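Local atomic coordinates of ethylbenzene dehydrogenase alpha-subunit (Aromatoleum aromaticum, PDB entry 2IVF), a protein that belongs to the molybdopterin oxidoreductase family and binds a molybdenum atom, two pterin guanosine dinucleotide cofactors and an iron/sulfur cluster. Residues 322-327 with 797-802; 564-569 with 937-942; 588-593 with 712-717; 742-747 with 751-756. All coordinates share one frame; numbering follows the deposited sequence.

Four contacts lie well away from one another, with none touching another. Interactions 1 and 2 alternate along the chain, so the loops they close cross. Interactions 3 and 4 fall in series inside both loops. The closest approaches, nearest atom to nearest atom, are about 13 Å, for interaction 1 with interaction 4 and for interaction 2 with interaction 3. The centres of interactions 2 and 4 are about 45 Å apart, on opposite sides of the chain's centre. Helix 574-583 separates 564-569 from 588-593 in sequence, so interactions 2 and 3 each have one segment in a loop flanking that helix. All four join parts of the alpha-subunit without help from another protein chain.

Interaction 1: 322-327 with 797-802; sequences RQFVCE and WHFDDK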
loop_
_atom_site.group_PDB
_atom_site.type_symbol
_atom_site.label_atom_id
_atom_site.label_comp_id
_atom_site.label_asym_id
_atom_site.label_seq_id
_atom_site.Cartn_x
_atom_site.Cartn_y
_atom_site.Cartn_z
ATOM N N ARG A 322 -5.571 -2.933 41.657
ATOM C CA ARG A 322 -4.944 -3.855 42.585
ATOM C C ARG A 322 -5.494 -5.262 42.447
ATOM O O ARG A 322 -4.734 -6.235 42.434
ATOM C CB ARG A 322 -5.132 -3.373 44.027
ATOM C CG ARG A 322 -4.450 -4.236 45.065
ATOM C CD ARG A 322 -4.570 -3.642 46.486
ATOM N NE ARG A 322 -3.770 -2.425 46.591
ATOM C CZ ARG A 322 -2.522 -2.364 47.044
ATOM N NH1 ARG A 322 -1.895 -3.439 47.492
ATOM N NH2 ARG A 322 -1.910 -1.199 47.062
ATOM N N GLN A 323 -6.812 -5.376 42.348
ATOM C CA GLN A 323 -7.454 -6.694 42.288
ATOM C C GLN A 323 -7.020 -7.497 41.055
ATOM O O GLN A 323 -6.685 -8.672 41.137
ATOM C CB GLN A 323 -8.959 -6.488 42.319
ATOM C CG GLN A 323 -9.779 -7.727 42.599
ATOM C CD GLN A 323 -11.121 -7.380 43.240
ATOM O OE1 GLN A 323 -11.359 -6.226 43.662
ATOM N NE2 GLN A 323 -12.005 -8.368 43.313
ATOM N N PHE A 324 -7.010 -6.836 39.915
ATOM C CA PHE A 324 -6.636 -7.428 38.638
ATOM C C PHE A 324 -5.196 -7.873 38.689
ATOM O O PHE A 324 -4.860 -8.983 38.253
ATOM C CB PHE A 324 -6.828 -6.387 37.526
ATOM C CG PHE A 324 -6.584 -6.903 36.125
ATOM C CD1 PHE A 324 -5.298 -6.993 35.594
ATOM C CD2 PHE A 324 -7.660 -7.264 35.316
ATOM C CE1 PHE A 324 -5.071 -7.462 34.303
ATOM C CE2 PHE A 324 -7.448 -7.713 34.007
ATOM C CZ PHE A 324 -6.161 -7.806 33.495
ATOM N N VAL A 325 -4.327 -7.002 39.199
ATOM C CA VAL A 325 -2.902 -7.327 39.320
ATOM C C VAL A 325 -2.688 -8.555 40.206
ATOM O O VAL A 325 -1.960 -9.486 39.875
ATOM C CB VAL A 325 -2.139 -6.086 39.809
ATOM C CG1 VAL A 325 -0.925 -6.417 40.658
ATOM C CG2 VAL A 325 -1.783 -5.216 38.607
ATOM N N CYS A 326 -3.379 -8.571 41.317
ATOM C CA CYS A 326 -3.260 -9.652 42.278
ATOM C C CYS A 326 -3.778 -10.956 41.740
ATOM O O CYS A 326 -3.300 -12.014 42.097
ATOM C CB CYS A 326 -3.993 -9.258 43.545
ATOM S SG CYS A 326 -3.022 -8.118 44.538
ATOM N N GLU A 327 -4.740 -10.891 40.845
ATOM C CA GLU A 327 -5.351 -12.119 40.331
ATOM C C GLU A 327 -4.618 -12.644 39.102
ATOM O O GLU A 327 -4.354 -13.855 38.999
ATOM C CB GLU A 327 -6.832 -11.833 40.048
ATOM C CG GLU A 327 -7.604 -12.821 39.227
ATOM C CD GLU A 327 -8.968 -12.238 38.864
ATOM O OE1 GLU A 327 -9.834 -12.190 39.777
ATOM O OE2 GLU A 327 -9.150 -11.803 37.696
ATOM N N TRP A 797 -11.283 -15.662 28.824
ATOM C CA TRP A 797 -11.268 -16.823 29.741
ATOM C C TRP A 797 -10.372 -16.571 30.957
ATOM O O TRP A 797 -10.652 -17.025 32.092
ATOM C CB TRP A 797 -10.800 -18.078 29.007
ATOM C CG TRP A 797 -11.666 -18.489 27.879
ATOM C CD1 TRP A 797 -12.982 -18.174 27.696
ATOM C CD2 TRP A 797 -11.310 -19.357 26.805
ATOM N NE1 TRP A 797 -13.451 -18.735 26.538
ATOM C CE2 TRP A 797 -12.455 -19.475 25.966
ATOM C CE3 TRP A 797 -10.148 -20.061 26.470
ATOM C CZ2 TRP A 797 -12.469 -20.268 24.824
ATOM C CZ3 TRP A 797 -10.156 -20.839 25.312
ATOM C CH2 TRP A 797 -11.300 -20.905 24.488
ATOM N N HIS A 798 -9.263 -15.890 30.724
ATOM C CA HIS A 798 -8.395 -15.524 31.825
ATOM C C HIS A 798 -9.098 -14.592 32.795
ATOM O O HIS A 798 -9.040 -14.801 34.011
ATOM C CB HIS A 798 -7.069 -14.944 31.338
ATOM C CG HIS A 798 -6.348 -15.855 30.387
ATOM N ND1 HIS A 798 -5.951 -17.121 30.742
ATOM C CD2 HIS A 798 -5.994 -15.695 29.089
ATOM C CE1 HIS A 798 -5.359 -17.699 29.707
ATOM N NE2 HIS A 798 -5.373 -16.852 28.689
ATOM N N PHE A 799 -9.783 -13.593 32.277
ATOM C CA PHE A 799 -10.442 -12.621 33.147
ATOM C C PHE A 799 -11.774 -13.084 33.735
ATOM O O PHE A 799 -11.937 -13.098 34.981
ATOM C CB PHE A 799 -10.594 -11.274 32.429
ATOM C CG PHE A 799 -11.317 -10.276 33.238
ATOM C CD1 PHE A 799 -10.737 -9.762 34.384
ATOM C CD2 PHE A 799 -12.600 -9.863 32.870
ATOM C CE1 PHE A 799 -11.419 -8.842 35.179
ATOM C CE2 PHE A 799 -13.296 -8.943 33.645
ATOM C CZ PHE A 799 -12.713 -8.439 34.813
ATOM N N ASP A 800 -12.730 -13.458 32.886
ATOM C CA ASP A 800 -14.066 -13.922 33.359
ATOM C C ASP A 800 -13.999 -15.233 34.092
ATOM O O ASP A 800 -14.671 -15.421 35.090
ATOM C CB ASP A 800 -15.064 -14.104 32.193
ATOM C CG ASP A 800 -15.653 -12.772 31.700
ATOM O OD1 ASP A 800 -15.488 -11.743 32.397
ATOM O OD2 ASP A 800 -16.289 -12.750 30.628
ATOM N N ASP A 801 -13.255 -16.173 33.536
ATOM C CA ASP A 801 -13.247 -17.546 34.006
ATOM C C ASP A 801 -12.099 -17.862 34.951
ATOM O O ASP A 801 -12.031 -18.937 35.535
ATOM C CB ASP A 801 -13.205 -18.508 32.799
ATOM C CG ASP A 801 -14.511 -18.519 32.025
ATOM O OD1 ASP A 801 -15.509 -18.021 32.588
ATOM O OD2 ASP A 801 -14.509 -19.033 30.880
ATOM N N LYS A 802 -11.166 -16.936 35.050
ATOM C CA LYS A 802 -10.008 -17.082 35.898
ATOM C C LYS A 802 -9.126 -18.226 35.443
ATOM O O LYS A 802 -8.477 -18.873 36.252
ATOM C CB LYS A 802 -10.412 -17.220 37.360
ATOM C CG LYS A 802 -11.400 -16.166 37.819
ATOM C CD LYS A 802 -10.902 -14.743 37.629
ATOM C CE LYS A 802 -12.051 -13.730 37.836
ATOM N NZ LYS A 802 -11.611 -12.351 37.495
#
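Glu327 turns CG opposite its own N (chi1 166°) and runs on extended, which carries its carboxylate across to Lys802. The lysine chain bends at chi2 (-57°) and is straight beyond, so its amine comes back to the carboxylate and to the end of the helix it follows. The two side chains cross at about a right angle. Lys802 NZ forms a salt bridge with Glu327 OE2 at 2.5 Å, which is unusually short. It meets this oxygen on the syn side, 33° out of the carboxylate plane. Glu327 OE1 also lies 2.9 Å from Lys802 NZ. The same NZ donates to Phe799 O at 2.6 Å, in the carbonyl plane. The amine therefore ties the carboxylate of one helix to a carbonyl in the last turn of the other. The carboxylate and the carbonyl are consistent with a charged lysine. Lys802 itself has left helical geometry, with positive phi.

Beside this polar pair lies an aromatic one. Phe324 CE2 sits 3.9 Å from Phe799 CD1, and the two side chains also cross at about a right angle. Trp471 packs edge-to-face with Phe324, and Phe799 rests on Lys473. This is partly buried helix-to-helix packing between parts 470 residues apart, joining helix 322-328 to the end of helix 796-800. Gln328, next along the first helix, also bonds to His798 O of the second.

Interaction 2: 564-569 with 937-942; sequences AWTDPA and IGMPKP
Met939 folds its side chain back beside Trp565, bent at both chi2 (-65°) and chi3 (-73°). This brings the sulfur to the rim of the indole and turns the methyl toward the tryptophan backbone. SD lies in the ring plane, at the edge, 5.4 Å from the centroid of the six-membered ring of Trp565. Met939 CE turns away from the ring to Trp565 CB at 3.7 Å. It also lies 3.5 Å from Trp565 O, a carbonyl oxygen that the contact buries without a hydrogen-bond partner in the model.

The methyl further touches Thr566 OG1 at 3.7 Å. That hydroxyl is hydrogen-bonded to Asn562 O.

Ile937 meets the same indole with its CG2 branch. CG2 stands opposite the backbone N, with CG1 at chi1 -54°, and this turns the branch to 3.8 Å from Trp565 CE3. Its CG1 approaches CZ3, and the side chains cross at about a right angle. On the first segment, Asp567 OD1 accepts from Ala569 N at 3.1 Å, forming an Asx turn.

Trp560 and Leu559 of helix 557-560 pack against the 937-942 side. No hydrogen bond joins the two segments. The Ile937 side chain is about 11 Å from the bound MD1. With Met939 at the indole edge and Ile937 beside CE3 and CZ3, a Met-aromatic contact joins the loop between helices 557-560 and 574-583 to the loop between strands 915-917 and 969-975.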
loop_
_atom_site.group_PDB
_atom_site.type_symbol
_atom_site.label_atom_id
_atom_site.label_comp_id
_atom_site.label_asym_id
_atom_site.label_seq_id
_atom_site.Cartn_x
_atom_site.Cartn_y
_atom_site.Cartn_z
ATOM N N ALA A 564 30.548 -6.675 19.043
ATOM C CA ALA A 564 30.338 -5.233 18.850
ATOM C C ALA A 564 28.888 -4.928 18.520
ATOM O O ALA A 564 28.391 -3.823 18.834
ATOM C CB ALA A 564 31.284 -4.683 17.737
ATOM N N TRP A 565 28.196 -5.898 17.924
ATOM C CA TRP A 565 26.821 -5.719 17.485
ATOM C C TRP A 565 25.827 -6.423 18.395
ATOM O O TRP A 565 24.716 -6.568 18.040
ATOM C CB TRP A 565 26.635 -6.262 16.065
ATOM C CG TRP A 565 27.545 -5.635 15.057
ATOM C CD1 TRP A 565 28.233 -4.450 15.185
ATOM C CD2 TRP A 565 27.836 -6.130 13.762
ATOM N NE1 TRP A 565 28.938 -4.191 14.038
ATOM C CE2 TRP A 565 28.712 -5.211 13.146
ATOM C CE3 TRP A 565 27.465 -7.288 13.056
ATOM C CZ2 TRP A 565 29.242 -5.435 11.873
ATOM C CZ3 TRP A 565 27.976 -7.492 11.792
ATOM C CH2 TRP A 565 28.839 -6.556 11.205
ATOM N N THR A 566 26.284 -6.866 19.560
ATOM C CA THR A 566 25.492 -7.619 20.525
ATOM C C THR A 566 25.143 -6.696 21.687
ATOM O O THR A 566 25.871 -5.767 22.001
ATOM C CB THR A 566 26.367 -8.820 21.078
ATOM O OG1 THR A 566 26.769 -9.672 19.991
ATOM C CG2 THR A 566 25.612 -9.676 22.095
ATOM N N ASP A 567 24.029 -6.947 22.350
ATOM C CA ASP A 567 23.688 -6.231 23.605
ATOM C C ASP A 567 24.865 -6.362 24.585
ATOM O O ASP A 567 25.228 -7.481 24.951
ATOM C CB ASP A 567 22.403 -6.873 24.165
ATOM C CG ASP A 567 22.049 -6.437 25.575
ATOM O OD1 ASP A 567 22.506 -5.362 26.005
ATOM O OD2 ASP A 567 21.256 -7.188 26.235
ATOM N N PRO A 568 25.469 -5.234 25.006
ATOM C CA PRO A 568 26.624 -5.277 25.899
ATOM C C PRO A 568 26.365 -5.797 27.303
ATOM O O PRO A 568 27.320 -6.047 28.030
ATOM C CB PRO A 568 27.096 -3.825 25.986
ATOM C CG PRO A 568 26.082 -2.995 25.318
ATOM C CD PRO A 568 25.082 -3.852 24.649
ATOM N N ALA A 569 25.102 -5.938 27.682
ATOM C CA ALA A 569 24.720 -6.548 28.944
ATOM C C ALA A 569 24.831 -8.057 28.891
ATOM O O ALA A 569 24.697 -8.725 29.927
ATOM C CB ALA A 569 23.274 -6.142 29.325
ATOM N N ILE A 937 21.876 -7.045 8.852
ATOM C CA ILE A 937 22.585 -8.046 9.660
ATOM C C ILE A 937 21.729 -9.111 10.262
ATOM O O ILE A 937 22.076 -10.275 10.150
ATOM C CB ILE A 937 23.447 -7.412 10.786
ATOM C CG1 ILE A 937 24.430 -6.363 10.233
ATOM C CG2 ILE A 937 24.187 -8.496 11.559
ATOM C CD1 ILE A 937 25.032 -6.741 8.985
ATOM N N GLY A 938 20.699 -8.709 10.997
ATOM C CA GLY A 938 19.712 -9.616 11.548
ATOM C C GLY A 938 20.154 -10.274 12.830
ATOM O O GLY A 938 19.881 -11.446 13.048
ATOM N N MET A 939 20.845 -9.536 13.675
ATOM C CA MET A 939 21.379 -10.095 14.911
ATOM C C MET A 939 20.235 -10.714 15.712
ATOM O O MET A 939 19.332 -10.000 16.102
ATOM C CB MET A 939 22.035 -8.990 15.751
ATOM C CG MET A 939 23.231 -8.311 15.127
ATOM S SD MET A 939 24.640 -9.437 14.890
ATOM C CE MET A 939 25.236 -9.682 16.571
ATOM N N PRO A 940 20.235 -12.047 15.919
ATOM C CA PRO A 940 19.175 -12.619 16.716
ATOM C C PRO A 940 19.436 -12.417 18.187
ATOM O O PRO A 940 20.584 -12.488 18.620
ATOM C CB PRO A 940 19.232 -14.113 16.370
ATOM C CG PRO A 940 20.170 -14.251 15.258
ATOM C CD PRO A 940 21.106 -13.093 15.371
ATOM N N LYS A 941 18.374 -12.218 18.955
ATOM C CA LYS A 941 18.507 -11.989 20.393
ATOM C C LYS A 941 18.897 -13.288 21.075
ATOM O O LYS A 941 18.125 -14.235 21.078
ATOM C CB LYS A 941 17.220 -11.376 21.008
ATOM C CG LYS A 941 17.409 -11.081 22.507
ATOM C CD LYS A 941 16.518 -9.962 22.983
ATOM C CE LYS A 941 16.557 -9.820 24.496
ATOM N NZ LYS A 941 15.839 -8.576 24.943
ATOM N N PRO A 942 20.126 -13.364 21.606
ATOM C CA PRO A 942 20.601 -14.634 22.141
ATOM C C PRO A 942 19.756 -15.232 23.275
ATOM O O PRO A 942 19.748 -16.450 23.433
ATOM C CB PRO A 942 21.995 -14.293 22.667
ATOM C CG PRO A 942 22.412 -13.180 21.913
ATOM C CD PRO A 942 21.164 -12.336 21.714
#

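Interaction 3: 588-593 with 712-717; sequences TNDHIR and DHNGRK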
loop_
_atom_site.group_PDB
_atom_site.type_symbol
_atom_site.label_atom_id
_atom_site.label_comp_id
_atom_site.label_asym_id
_atom_site.label_seq_id
_atom_site.Cartn_x
_atom_site.Cartn_y
_atom_site.Cartn_z
ATOM N N THR A 588 17.617 -29.541 19.640
ATOM C CA THR A 588 17.920 -30.915 19.217
ATOM C C THR A 588 18.205 -30.960 17.719
ATOM O O THR A 588 18.155 -29.925 17.048
ATOM C CB THR A 588 16.734 -31.808 19.511
ATOM O OG1 THR A 588 15.630 -31.431 18.677
ATOM C CG2 THR A 588 16.335 -31.701 21.003
ATOM N N ASN A 589 18.500 -32.151 17.187
ATOM C CA ASN A 589 18.746 -32.290 15.743
ATOM C C ASN A 589 17.513 -32.089 14.883
ATOM O O ASN A 589 17.629 -31.958 13.648
ATOM C CB ASN A 589 19.371 -33.654 15.379
ATOM C CG ASN A 589 20.098 -33.629 13.969
ATOM O OD1 ASN A 589 19.595 -33.038 12.965
ATOM N ND2 ASN A 589 21.273 -34.239 13.914
ATOM N N ASP A 590 16.324 -32.105 15.482
ATOM C CA ASP A 590 15.114 -31.801 14.696
ATOM C C ASP A 590 14.840 -30.313 14.554
ATOM O O ASP A 590 13.955 -29.914 13.790
ATOM C CB ASP A 590 13.895 -32.532 15.248
ATOM C CG ASP A 590 13.969 -34.028 14.995
ATOM O OD1 ASP A 590 14.833 -34.461 14.192
ATOM O OD2 ASP A 590 13.158 -34.763 15.584
ATOM N N HIS A 591 15.603 -29.525 15.304
ATOM C CA HIS A 591 15.672 -28.055 15.180
ATOM C C HIS A 591 16.830 -27.607 14.299
ATOM O O HIS A 591 16.729 -26.676 13.546
ATOM C CB HIS A 591 15.865 -27.392 16.561
ATOM C CG HIS A 591 14.764 -27.681 17.534
ATOM N ND1 HIS A 591 13.445 -27.399 17.255
ATOM C CD2 HIS A 591 14.780 -28.245 18.764
ATOM C CE1 HIS A 591 12.698 -27.757 18.289
ATOM N NE2 HIS A 591 13.485 -28.291 19.210
ATOM N N ILE A 592 17.976 -28.242 14.440
ATOM C CA ILE A 592 19.158 -27.781 13.728
ATOM C C ILE A 592 19.321 -28.532 12.397
ATOM O O ILE A 592 20.090 -29.439 12.288
ATOM C CB ILE A 592 20.393 -27.899 14.619
ATOM C CG1 ILE A 592 20.208 -26.960 15.821
ATOM C CG2 ILE A 592 21.668 -27.523 13.810
ATOM C CD1 ILE A 592 21.013 -27.287 17.019
ATOM N N ARG A 593 18.564 -28.099 11.398
ATOM C CA ARG A 593 18.517 -28.723 10.079
ATOM C C ARG A 593 18.579 -27.624 9.026
ATOM O O ARG A 593 18.090 -26.505 9.285
ATOM C CB ARG A 593 17.204 -29.499 9.877
ATOM C CG ARG A 593 16.959 -30.606 10.862
ATOM C CD ARG A 593 15.689 -31.393 10.560
ATOM N NE ARG A 593 15.724 -32.080 9.254
ATOM C CZ ARG A 593 14.633 -32.401 8.546
ATOM N NH1 ARG A 593 13.412 -32.131 9.015
ATOM N NH2 ARG A 593 14.742 -33.001 7.371
ATOM N N ASP A 712 15.260 -40.417 4.884
ATOM C CA ASP A 712 14.810 -39.166 5.509
ATOM C C ASP A 712 15.842 -38.745 6.554
ATOM O O ASP A 712 16.881 -39.393 6.677
ATOM C CB ASP A 712 13.389 -39.299 6.078
ATOM C CG ASP A 712 13.314 -40.216 7.263
ATOM O OD1 ASP A 712 14.375 -40.613 7.776
ATOM O OD2 ASP A 712 12.187 -40.545 7.662
ATOM N N HIS A 713 15.606 -37.663 7.291
ATOM C CA HIS A 713 16.654 -37.189 8.197
ATOM C C HIS A 713 16.937 -38.134 9.374
ATOM O O HIS A 713 18.008 -38.062 9.951
ATOM C CB HIS A 713 16.449 -35.755 8.674
ATOM C CG HIS A 713 15.427 -35.590 9.753
ATOM N ND1 HIS A 713 14.073 -35.748 9.533
ATOM C CD2 HIS A 713 15.555 -35.197 11.042
ATOM C CE1 HIS A 713 13.416 -35.485 10.651
ATOM N NE2 HIS A 713 14.290 -35.140 11.579
ATOM N N ASN A 714 16.002 -39.016 9.705
ATOM C CA ASN A 714 16.244 -40.014 10.750
ATOM C C ASN A 714 16.761 -41.307 10.201
ATOM O O ASN A 714 16.990 -42.241 10.959
ATOM C CB ASN A 714 14.976 -40.248 11.556
ATOM C CG ASN A 714 14.599 -39.041 12.366
ATOM O OD1 ASN A 714 13.460 -38.572 12.311
ATOM N ND2 ASN A 714 15.573 -38.497 13.102
ATOM N N GLY A 715 16.963 -41.364 8.886
ATOM C CA GLY A 715 17.539 -42.532 8.227
ATOM C C GLY A 715 16.545 -43.628 7.885
ATOM O O GLY A 715 16.948 -44.745 7.579
ATOM N N ARG A 716 15.256 -43.317 7.959
ATOM C CA ARG A 716 14.213 -44.198 7.468
ATOM C C ARG A 716 14.047 -44.014 5.958
ATOM O O ARG A 716 14.226 -42.921 5.426
ATOM C CB ARG A 716 12.890 -43.908 8.180
ATOM C CG ARG A 716 12.929 -44.161 9.684
ATOM C CD ARG A 716 11.750 -43.489 10.422
ATOM N NE ARG A 716 10.479 -44.220 10.275
ATOM C CZ ARG A 716 9.331 -43.715 9.794
ATOM N NH1 ARG A 716 9.236 -42.454 9.384
ATOM N NH2 ARG A 716 8.253 -44.490 9.725
ATOM N N LYS A 717 13.678 -45.089 5.279
ATOM C CA LYS A 717 13.596 -45.097 3.826
ATOM C C LYS A 717 12.217 -44.668 3.345
ATOM O O LYS A 717 11.213 -45.119 3.874
ATOM C CB LYS A 717 13.893 -46.503 3.294
ATOM C CG LYS A 717 15.392 -46.806 3.053
ATOM C CD LYS A 717 16.239 -46.563 4.289
ATOM C CE LYS A 717 17.635 -47.171 4.155
ATOM N NZ LYS A 717 18.490 -46.815 5.340
HETATM O O HOH W 1 16.043 -36.584 15.063
HETATM O O HOH W 2 12.085 -36.651 14.173
#
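His713 is held between Asp590 at its edge and Arg593 over one face, at the second position of the type I beta turn from Asp712 to Gly715. The guanidinium of Arg593 lies flat on the imidazole, with centres 3.6 Å apart and planes only 12° from parallel. Arg593 bends at chi3 (62°), and its CD adds a CH-pi contact over the same ring. Asn714 OD1 lies over the opposite face.

The carboxylate of Asp590 is turned 69° from the ring plane. His713 NE2 donates to Asp590 OD1 at 2.8 Å, a His-carboxylate hydrogen bond. The acceptor lies in the ring plane, but the donor comes from above the carboxylate plane. On the other ring nitrogen, ND1 bonds to Asp211. Both ring nitrogens are thus engaged, which fixes the rotation of the imidazole. Asp184 forms a salt bridge with Arg593 NE, and Arg593 NH2 bonds to Asp211 O, so the guanidinium is also held.

Two waters join Asp590 to Asn714. One donates to Asp590 OD1 and accepts from Asn714 ND2; the other donates hydrogen bonds to Asp590 OD2, at 2.6 Å, and to Asn714 OD1.

Interaction 4: 742-747 with 751-756; sequences EMVDIN and GVFAKD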
loop_
_atom_site.group_PDB
_atom_site.type_symbol
_atom_site.label_atom_id
_atom_site.label_comp_id
_atom_site.label_asym_id
_atom_site.label_seq_id
_atom_site.Cartn_x
_atom_site.Cartn_y
_atom_site.Cartn_z
ATOM N N GLU A 742 -11.689 -29.187 -0.566
ATOM C CA GLU A 742 -11.187 -29.859 0.629
ATOM C C GLU A 742 -10.990 -28.873 1.799
ATOM O O GLU A 742 -11.301 -29.210 2.956
ATOM C CB GLU A 742 -9.873 -30.572 0.332
ATOM C CG GLU A 742 -9.304 -31.317 1.506
ATOM C CD GLU A 742 -10.185 -32.400 2.028
ATOM O OE1 GLU A 742 -11.063 -32.897 1.293
ATOM O OE2 GLU A 742 -10.001 -32.765 3.209
ATOM N N MET A 743 -10.488 -27.689 1.505
ATOM C CA MET A 743 -10.339 -26.669 2.548
ATOM C C MET A 743 -11.685 -26.264 3.098
ATOM O O MET A 743 -11.793 -25.982 4.269
ATOM C CB MET A 743 -9.643 -25.448 2.035
ATOM C CG MET A 743 -8.184 -25.647 1.794
ATOM S SD MET A 743 -7.456 -24.100 1.363
ATOM C CE MET A 743 -5.741 -24.597 1.551
ATOM N N VAL A 744 -12.720 -26.237 2.251
ATOM C CA VAL A 744 -14.054 -25.899 2.751
ATOM C C VAL A 744 -14.507 -27.002 3.709
ATOM O O VAL A 744 -15.036 -26.721 4.770
ATOM C CB VAL A 744 -15.063 -25.674 1.626
ATOM C CG1 VAL A 744 -16.494 -25.648 2.189
ATOM C CG2 VAL A 744 -14.724 -24.366 0.878
ATOM N N ASP A 745 -14.274 -28.254 3.348
ATOM C CA ASP A 745 -14.627 -29.402 4.213
ATOM C C ASP A 745 -13.869 -29.368 5.534
ATOM O O ASP A 745 -14.407 -29.705 6.576
ATOM C CB ASP A 745 -14.314 -30.717 3.523
ATOM C CG ASP A 745 -15.448 -31.199 2.623
ATOM O OD1 ASP A 745 -16.490 -30.493 2.510
ATOM O OD2 ASP A 745 -15.284 -32.303 2.073
ATOM N N ILE A 746 -12.606 -29.002 5.462
ATOM C CA ILE A 746 -11.774 -28.847 6.651
ATOM C C ILE A 746 -12.383 -27.755 7.541
ATOM O O ILE A 746 -12.608 -27.998 8.704
ATOM C CB ILE A 746 -10.313 -28.486 6.302
ATOM C CG1 ILE A 746 -9.591 -29.665 5.632
ATOM C CG2 ILE A 746 -9.582 -27.948 7.575
ATOM C CD1 ILE A 746 -8.283 -29.256 4.932
ATOM N N ASN A 747 -12.718 -26.584 6.973
ATOM C CA ASN A 747 -13.332 -25.512 7.750
ATOM C C ASN A 747 -14.654 -25.928 8.382
ATOM O O ASN A 747 -14.991 -25.511 9.510
ATOM C CB ASN A 747 -13.531 -24.232 6.885
ATOM C CG ASN A 747 -12.252 -23.406 6.724
ATOM O OD1 ASN A 747 -12.236 -22.425 5.984
ATOM N ND2 ASN A 747 -11.190 -23.796 7.383
ATOM N N GLY A 751 -15.275 -26.378 12.633
ATOM C CA GLY A 751 -16.126 -25.295 13.125
ATOM C C GLY A 751 -15.836 -23.886 12.640
ATOM O O GLY A 751 -16.424 -22.909 13.128
ATOM N N VAL A 752 -14.917 -23.749 11.705
ATOM C CA VAL A 752 -14.567 -22.433 11.165
ATOM C C VAL A 752 -15.676 -21.976 10.230
ATOM O O VAL A 752 -16.039 -20.801 10.216
ATOM C CB VAL A 752 -13.175 -22.488 10.486
ATOM C CG1 VAL A 752 -12.931 -21.306 9.556
ATOM C CG2 VAL A 752 -12.071 -22.634 11.577
ATOM N N PHE A 753 -16.240 -22.922 9.503
ATOM C CA PHE A 753 -17.454 -22.684 8.732
ATOM C C PHE A 753 -18.524 -23.497 9.428
ATOM O O PHE A 753 -18.234 -24.501 10.087
ATOM C CB PHE A 753 -17.282 -23.185 7.302
ATOM C CG PHE A 753 -16.495 -22.274 6.379
ATOM C CD1 PHE A 753 -15.892 -21.104 6.806
ATOM C CD2 PHE A 753 -16.299 -22.663 5.055
ATOM C CE1 PHE A 753 -15.152 -20.328 5.935
ATOM C CE2 PHE A 753 -15.544 -21.890 4.175
ATOM C CZ PHE A 753 -14.966 -20.737 4.615
ATOM N N ALA A 754 -19.774 -23.071 9.265
ATOM C CA ALA A 754 -20.898 -23.884 9.665
ATOM C C ALA A 754 -20.840 -25.225 8.985
ATOM O O ALA A 754 -20.312 -25.369 7.855
ATOM C CB ALA A 754 -22.186 -23.179 9.340
ATOM N N LYS A 755 -21.352 -26.239 9.667
ATOM C CA LYS A 755 -21.347 -27.601 9.104
ATOM C C LYS A 755 -22.056 -27.716 7.745
ATOM O O LYS A 755 -21.670 -28.512 6.920
ATOM C CB LYS A 755 -21.957 -28.578 10.078
ATOM C CG LYS A 755 -23.461 -28.452 10.183
ATOM C CD LYS A 755 -24.068 -29.412 11.225
ATOM C CE LYS A 755 -25.619 -29.233 11.262
ATOM N NZ LYS A 755 -26.318 -29.931 12.420
ATOM N N ASP A 756 -23.088 -26.920 7.524
ATOM C CA ASP A 756 -23.818 -26.896 6.235
ATOM C C ASP A 756 -23.339 -25.824 5.225
ATOM O O ASP A 756 -23.993 -25.548 4.234
ATOM C CB ASP A 756 -25.328 -26.731 6.515
ATOM C CG ASP A 756 -25.684 -25.388 7.153
ATOM O OD1 ASP A 756 -24.782 -24.592 7.504
ATOM O OD2 ASP A 756 -26.899 -25.133 7.300
#
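The C-terminal end of helix 736-749 is closed by the chain that follows it, which turns back so that Phe753 and Val752 pack on Asn747. Asn747 O is the meeting point of the two backbones. Phe753 N donates to it at 2.9 Å in a nearly straight bond, 177° at the hydrogen. The donor stands well above the carbonyl plane, 65° out of it. Val752 N also reaches Asn747 O, at 2.8 Å, but this bond is bent and weak.

The loop joining helix 736-749 to helix 759-765 is thus bonded to the last turn of the first helix through Asn747 O. Gly751 adopts a positive phi at the start of the returning segment. The ring of Phe753 then lies against the helix side chains. CB of Asn747 lies over one face of that ring, and chi1 -80° swings the amide so that OD1 lies over the same ring. CB makes a CH-pi contact, 3.8 Å from the Phe753 centroid. OD1 lies nearer the rim, 3.5 Å from Phe753 CZ, with the amide plane steeply inclined to the ring. This oxygen is buried by the contact and has no hydrogen-bond partner in the model.

Val752 packs over the flat of the amide, its CG1 3.6 Å from Asn747 CG. Val744 CG1 touches Phe753 at the ring edge, 4.1 Å from CD2. Tyr757 and Phe671 each pack edge-to-face with Phe753, and Met661 of strand 659-661 touches both Asn747 and Phe753.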